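Nitrite oxidoreductase subunit A (Kuenenia stuttgartiensis, PDB 7B04) belongs to the molybdopterin oxidoreductase family and carries a molybdenum atom, two MD1 groups and an iron/sulfur cluster. Local coordinates at residues Lys519-Asn530 against Asn551-Trp562. Sequence-based numbering, arbitrary orientation.
Sequences KPVAIHYGEGVN and NVGYFGSGSHTW. With MD1 (phosphoric acid 4-(2-amino-4-oxo-3,4,5,6,-tetrahydro-pteridin-6-yl)-2-hydroxy-3,4-dimercapto-but-3-en-yl ester guanylate ester), chain C.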
loop_
_atom_site.group_PDB
_atom_site.type_symbol
_atom_site.label_atom_id
_atom_site.label_comp_id
_atom_site.label_asym_id
_atom_site.label_seq_id
_atom_site.Cartn_x
_atom_site.Cartn_y
_atom_site.Cartn_z
ATOM N N LYS B 519 11.791 -16.935 -26.583
ATOM C CA LYS B 519 11.336 -15.678 -27.181
ATOM C C LYS B 519 9.862 -15.502 -26.823
ATOM O O LYS B 519 9.109 -16.486 -26.869
ATOM C CB LYS B 519 11.520 -15.710 -28.705
ATOM C CG LYS B 519 12.928 -15.332 -29.167
ATOM C CD LYS B 519 12.913 -14.583 -30.492
ATOM C CE LYS B 519 14.325 -14.274 -30.975
ATOM N NZ LYS B 519 14.299 -13.242 -32.047
ATOM N N PRO B 520 9.397 -14.284 -26.473
ATOM C CA PRO B 520 10.086 -13.048 -26.101
ATOM C C PRO B 520 10.660 -13.076 -24.705
ATOM O O PRO B 520 10.097 -13.683 -23.788
ATOM C CB PRO B 520 8.961 -12.006 -26.166
ATOM C CG PRO B 520 7.897 -12.621 -27.022
ATOM C CD PRO B 520 7.951 -14.044 -26.576
ATOM N N VAL B 521 11.822 -12.453 -24.563
ATOM C CA VAL B 521 12.496 -12.287 -23.284
ATOM C C VAL B 521 12.428 -10.806 -22.938
ATOM O O VAL B 521 12.691 -9.954 -23.800
ATOM C CB VAL B 521 13.954 -12.779 -23.344
ATOM C CG1 VAL B 521 14.765 -12.251 -22.161
ATOM C CG2 VAL B 521 14.004 -14.296 -23.408
ATOM N N ALA B 522 12.069 -10.500 -21.695
ATOM C CA ALA B 522 11.992 -9.119 -21.249
ATOM C C ALA B 522 12.690 -8.977 -19.907
ATOM O O ALA B 522 12.489 -9.792 -19.000
ATOM C CB ALA B 522 10.538 -8.648 -21.125
ATOM N N ILE B 523 13.528 -7.949 -19.801
ATOM C CA ILE B 523 14.225 -7.611 -18.570
ATOM C C ILE B 523 13.584 -6.349 -18.020
ATOM O O ILE B 523 13.527 -5.322 -18.709
ATOM C CB ILE B 523 15.731 -7.412 -18.796
ATOM C CG1 ILE B 523 16.339 -8.663 -19.423
ATOM C CG2 ILE B 523 16.418 -7.091 -17.484
ATOM C CD1 ILE B 523 17.742 -8.472 -19.943
ATOM N N HIS B 524 13.103 -6.422 -16.788
ATOM C CA HIS B 524 12.458 -5.295 -16.135
ATOM C C HIS B 524 13.244 -4.905 -14.896
ATOM O O HIS B 524 13.698 -5.767 -14.133
ATOM C CB HIS B 524 11.011 -5.615 -15.779
ATOM C CG HIS B 524 10.116 -5.698 -16.974
ATOM N ND1 HIS B 524 9.400 -4.623 -17.449
ATOM C CD2 HIS B 524 9.868 -6.717 -17.826
ATOM C CE1 HIS B 524 8.718 -4.987 -18.520
ATOM N NE2 HIS B 524 8.984 -6.255 -18.770
ATOM N N TYR B 525 13.390 -3.598 -14.706
ATOM C CA TYR B 525 14.167 -3.065 -13.603
ATOM C C TYR B 525 13.568 -1.752 -13.146
ATOM O O TYR B 525 12.686 -1.183 -13.791
ATOM C CB TYR B 525 15.629 -2.840 -13.984
ATOM C CG TYR B 525 15.884 -2.323 -15.375
ATOM C CD1 TYR B 525 15.923 -3.190 -16.455
ATOM C CD2 TYR B 525 16.142 -0.977 -15.603
ATOM C CE1 TYR B 525 16.174 -2.733 -17.719
ATOM C CE2 TYR B 525 16.402 -0.509 -16.878
ATOM C CZ TYR B 525 16.415 -1.392 -17.927
ATOM O OH TYR B 525 16.672 -0.924 -19.189
ATOM N N GLY B 526 14.065 -1.280 -12.022
ATOM C CA GLY B 526 13.603 -0.037 -11.437
ATOM C C GLY B 526 14.679 0.565 -10.583
ATOM O O GLY B 526 15.874 0.387 -10.838
ATOM N N GLU B 527 14.251 1.273 -9.552
ATOM C CA GLU B 527 15.143 2.033 -8.696
ATOM C C GLU B 527 15.756 1.193 -7.590
ATOM O O GLU B 527 16.474 1.731 -6.743
ATOM C CB GLU B 527 14.394 3.242 -8.139
ATOM C CG GLU B 527 14.127 4.275 -9.226
ATOM C CD GLU B 527 13.042 3.838 -10.193
ATOM O OE1 GLU B 527 11.995 3.352 -9.729
ATOM O OE2 GLU B 527 13.251 3.944 -11.421
ATOM N N GLY B 528 15.474 -0.110 -7.565
ATOM C CA GLY B 528 16.293 -1.003 -6.775
ATOM C C GLY B 528 17.716 -1.075 -7.277
ATOM O O GLY B 528 18.623 -1.409 -6.510
ATOM N N VAL B 529 17.930 -0.760 -8.554
ATOM C CA VAL B 529 19.267 -0.692 -9.126
ATOM C C VAL B 529 19.557 0.716 -9.635
ATOM O O VAL B 529 20.720 1.123 -9.726
ATOM C CB VAL B 529 19.435 -1.731 -10.249
ATOM C CG1 VAL B 529 19.282 -3.135 -9.689
ATOM C CG2 VAL B 529 18.421 -1.485 -11.356
ATOM N N ASN B 530 18.507 1.471 -9.970
ATOM C CA ASN B 530 18.700 2.842 -10.431
ATOM C C ASN B 530 19.067 3.804 -9.311
ATOM O O ASN B 530 19.501 4.924 -9.600
ATOM C CB ASN B 530 17.447 3.352 -11.143
ATOM C CG ASN B 530 17.377 2.910 -12.590
ATOM O OD1 ASN B 530 18.400 2.654 -13.223
ATOM N ND2 ASN B 530 16.165 2.829 -13.125
ATOM N N ASN B 551 15.455 -9.405 -28.905
ATOM C CA ASN B 551 14.260 -9.211 -28.093
ATOM C C ASN B 551 14.025 -7.740 -27.760
ATOM O O ASN B 551 13.641 -7.397 -26.642
ATOM C CB ASN B 551 14.327 -10.058 -26.825
ATOM C CG ASN B 551 14.382 -11.541 -27.122
ATOM O OD1 ASN B 551 15.206 -12.268 -26.566
ATOM N ND2 ASN B 551 13.498 -12.000 -27.999
ATOM N N VAL B 552 14.297 -6.843 -28.703
ATOM C CA VAL B 552 13.967 -5.430 -28.545
ATOM C C VAL B 552 13.102 -5.005 -29.723
ATOM O O VAL B 552 13.464 -5.238 -30.881
ATOM C CB VAL B 552 15.226 -4.546 -28.445
ATOM C CG1 VAL B 552 14.853 -3.071 -28.519
ATOM C CG2 VAL B 552 15.980 -4.845 -27.162
ATOM N N GLY B 553 11.960 -4.384 -29.428
ATOM C CA GLY B 553 11.043 -3.922 -30.446
ATOM C C GLY B 553 9.903 -4.865 -30.765
ATOM O O GLY B 553 9.042 -4.511 -31.582
ATOM N N TYR B 554 9.866 -6.047 -30.154
ATOM C CA TYR B 554 8.820 -7.028 -30.392
ATOM C C TYR B 554 7.955 -7.169 -29.148
ATOM O O TYR B 554 8.447 -7.073 -28.019
ATOM C CB TYR B 554 9.412 -8.390 -30.767
ATOM C CG TYR B 554 10.375 -8.350 -31.928
ATOM C CD1 TYR B 554 9.913 -8.327 -33.237
ATOM C CD2 TYR B 554 11.748 -8.340 -31.717
ATOM C CE1 TYR B 554 10.790 -8.293 -34.305
ATOM C CE2 TYR B 554 12.633 -8.306 -32.780
ATOM C CZ TYR B 554 12.147 -8.283 -34.070
ATOM O OH TYR B 554 13.024 -8.249 -35.129
ATOM N N PHE B 555 6.663 -7.416 -29.365
ATOM C CA PHE B 555 5.713 -7.496 -28.262
ATOM C C PHE B 555 6.136 -8.554 -27.250
ATOM O O PHE B 555 6.487 -9.680 -27.616
ATOM C CB PHE B 555 4.315 -7.801 -28.799
ATOM C CG PHE B 555 3.728 -6.693 -29.625
ATOM C CD1 PHE B 555 3.195 -5.567 -29.019
ATOM C CD2 PHE B 555 3.709 -6.776 -31.008
ATOM C CE1 PHE B 555 2.654 -4.544 -29.776
ATOM C CE2 PHE B 555 3.168 -5.756 -31.771
ATOM C CZ PHE B 555 2.640 -4.638 -31.153
ATOM N N GLY B 556 6.109 -8.182 -25.971
ATOM C CA GLY B 556 6.520 -9.062 -24.898
ATOM C C GLY B 556 8.004 -9.075 -24.614
ATOM O O GLY B 556 8.445 -9.833 -23.739
ATOM N N SER B 557 8.788 -8.273 -25.322
ATOM C CA SER B 557 10.238 -8.276 -25.231
ATOM C C SER B 557 10.719 -6.918 -24.718
ATOM O O SER B 557 9.927 -6.074 -24.294
ATOM C CB SER B 557 10.855 -8.627 -26.586
ATOM O OG SER B 557 10.654 -7.585 -27.523
ATOM N N GLY B 558 12.030 -6.734 -24.715
ATOM C CA GLY B 558 12.640 -5.456 -24.417
ATOM C C GLY B 558 13.335 -5.455 -23.067
ATOM O O GLY B 558 13.253 -6.399 -22.280
ATOM N N SER B 559 14.036 -4.355 -22.815
ATOM C CA SER B 559 14.642 -4.087 -21.519
ATOM C C SER B 559 14.113 -2.745 -21.037
ATOM O O SER B 559 14.347 -1.715 -21.679
ATOM C CB SER B 559 16.167 -4.097 -21.626
ATOM O OG SER B 559 16.784 -3.752 -20.402
ATOM N N HIS B 560 13.406 -2.757 -19.909
ATOM C CA HIS B 560 12.577 -1.631 -19.507
ATOM C C HIS B 560 12.818 -1.256 -18.053
ATOM O O HIS B 560 13.055 -2.123 -17.207
ATOM C CB HIS B 560 11.092 -1.948 -19.721
ATOM C CG HIS B 560 10.777 -2.440 -21.099
ATOM N ND1 HIS B 560 10.816 -1.623 -22.208
ATOM C CD2 HIS B 560 10.427 -3.669 -21.549
ATOM C CE1 HIS B 560 10.503 -2.326 -23.282
ATOM N NE2 HIS B 560 10.259 -3.569 -22.909
ATOM N N THR B 561 12.751 0.044 -17.774
ATOM C CA THR B 561 12.790 0.569 -16.420
ATOM C C THR B 561 11.404 1.062 -16.019
ATOM O O THR B 561 10.589 1.435 -16.867
ATOM C CB THR B 561 13.805 1.712 -16.284
ATOM O OG1 THR B 561 13.961 2.053 -14.901
ATOM C CG2 THR B 561 13.344 2.940 -17.050
ATOM N N TRP B 562 11.141 1.042 -14.716
ATOM C CA TRP B 562 9.858 1.465 -14.176
ATOM C C TRP B 562 10.075 2.506 -13.095
ATOM O O TRP B 562 11.034 2.425 -12.322
ATOM C CB TRP B 562 9.071 0.287 -13.616
ATOM C CG TRP B 562 8.677 -0.668 -14.669
ATOM C CD1 TRP B 562 9.194 -1.907 -14.884
ATOM C CD2 TRP B 562 7.687 -0.463 -15.684
ATOM N NE1 TRP B 562 8.582 -2.492 -15.961
ATOM C CE2 TRP B 562 7.653 -1.625 -16.472
ATOM C CE3 TRP B 562 6.823 0.591 -15.996
ATOM C CZ2 TRP B 562 6.792 -1.769 -17.555
ATOM C CZ3 TRP B 562 5.968 0.448 -17.072
ATOM C CH2 TRP B 562 5.959 -0.723 -17.837
HETATM P PB MD1 C . 10.961 0.238 -7.386
HETATM O O3B MD1 C . 12.160 0.628 -6.327
HETATM O O1B MD1 C . 10.475 -1.164 -7.106
HETATM O O2B MD1 C . 11.496 0.312 -8.796
HETATM O O3A MD1 C . 9.720 1.311 -7.198
HETATM C C10 MD1 C . 9.876 2.653 -7.570
HETATM C C11 MD1 C . 8.515 3.188 -8.101
HETATM O O11 MD1 C . 7.395 2.440 -7.231
HETATM C C12 MD1 C . 8.525 4.530 -8.097
HETATM S S12 MD1 C . 10.064 5.392 -8.527
HETATM C C13 MD1 C . 7.328 5.473 -7.807
HETATM S S13 MD1 C . 7.676 7.252 -7.900
HETATM C C14 MD1 C . 6.001 5.079 -7.420
HETATM N N15 MD1 C . 6.194 4.430 -5.966
HETATM C C16 MD1 C . 5.083 3.678 -5.547
HETATM C C15 MD1 C . 4.592 3.697 -4.143
HETATM O O14 MD1 C . 5.135 4.367 -3.329
HETATM N N17 MD1 C . 3.413 2.867 -3.774
HETATM C C17 MD1 C . 2.710 1.994 -4.840
HETATM N N16 MD1 C . 1.560 1.190 -4.471
HETATM N N18 MD1 C . 3.208 1.972 -6.266
HETATM C C20 MD1 C . 4.347 2.771 -6.640
HETATM N N8 MD1 C . 4.853 2.785 -7.954
HETATM C C7 MD1 C . 5.214 4.277 -8.422
HETATM P PA MD1 C . 12.602 -0.290 -5.030
HETATM O O1A MD1 C . 13.390 0.581 -4.085
HETATM O O2A MD1 C . 11.353 -0.794 -4.350
HETATM O "O5'" MD1 C . 13.534 -1.574 -5.477
HETATM C "C5'" MD1 C . 12.916 -2.746 -5.915
HETATM C "C4'" MD1 C . 13.712 -4.015 -5.449
HETATM O "O4'" MD1 C . 15.215 -3.950 -5.866
HETATM C "C1'" MD1 C . 15.951 -4.427 -4.583
HETATM N N9 MD1 C . 17.366 -3.973 -4.551
HETATM C C4 MD1 C . 18.240 -4.482 -5.413
HETATM N N3 MD1 C . 18.096 -5.492 -6.500
HETATM C C2 MD1 C . 19.255 -5.867 -7.309
HETATM N N2 MD1 C . 19.112 -6.850 -8.368
HETATM N N1 MD1 C . 20.538 -5.260 -7.055
HETATM C C6 MD1 C . 20.669 -4.292 -6.009
HETATM O O6 MD1 C . 21.718 -3.789 -5.796
HETATM C C5 MD1 C . 19.448 -3.906 -5.164
HETATM N N7 MD1 C . 19.296 -3.053 -4.155
HETATM C C8 MD1 C . 18.006 -3.087 -3.764
HETATM C "C2'" MD1 C . 15.264 -3.868 -3.671
HETATM O "O2'" MD1 C . 15.502 -4.501 -2.381
HETATM C "C3'" MD1 C . 13.700 -4.112 -4.172
HETATM O "O3'" MD1 C . 13.263 -5.451 -3.800
#
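I523 N donates to G558 O at 2.9 Å and I523 O accepts from H560 N at 2.8 Å; the alternation continues where Y525 N donates to H560 O and Y525 O accepts from W562 N. Strands 521-525 and 558-561 thus run parallel, their axes 4.7 Å apart at closest approach. Ahead of the paired strands, P520 CG and CB rest on the carbonyl oxygens of F555 and G556.

On the face carrying H524 and H560, the W562 indole reaches back and its NE1-H gives a 2.7 Å hydrogen bond to H524 ND1, marking ND1 as the acceptor nitrogen. The two rings meet rim to rim, planes only 8° apart. H560 completes this aromatic cluster, its ring set obliquely to that of H524, planes at 41°, and its ND1 hydrogen-bonded to S289 OG.

On the other face, chi1 of 38° folds the Y525 ring back across the neighbouring strand: H560 O sits 3.1 Å above the ring centre, T561 CB packs against CE2, and S559 OG lies at the ring edge. The phenol hydroxyl bonds to H280, S559 OG to Y542 O.

At G526 the chain turns, and E527 N donates to MD1 O2B (3.0 Å), placing a strand-to-helix turn at the MD1 phosphate. Helices 535-541 and 544-548 link the strands in a beta-alpha-beta crossover, the latter packing against I523 and S559. Strand 558-561 edges a five-stranded parallel sheet within this chain; strand 301-304 flanks 521-525 on its other side.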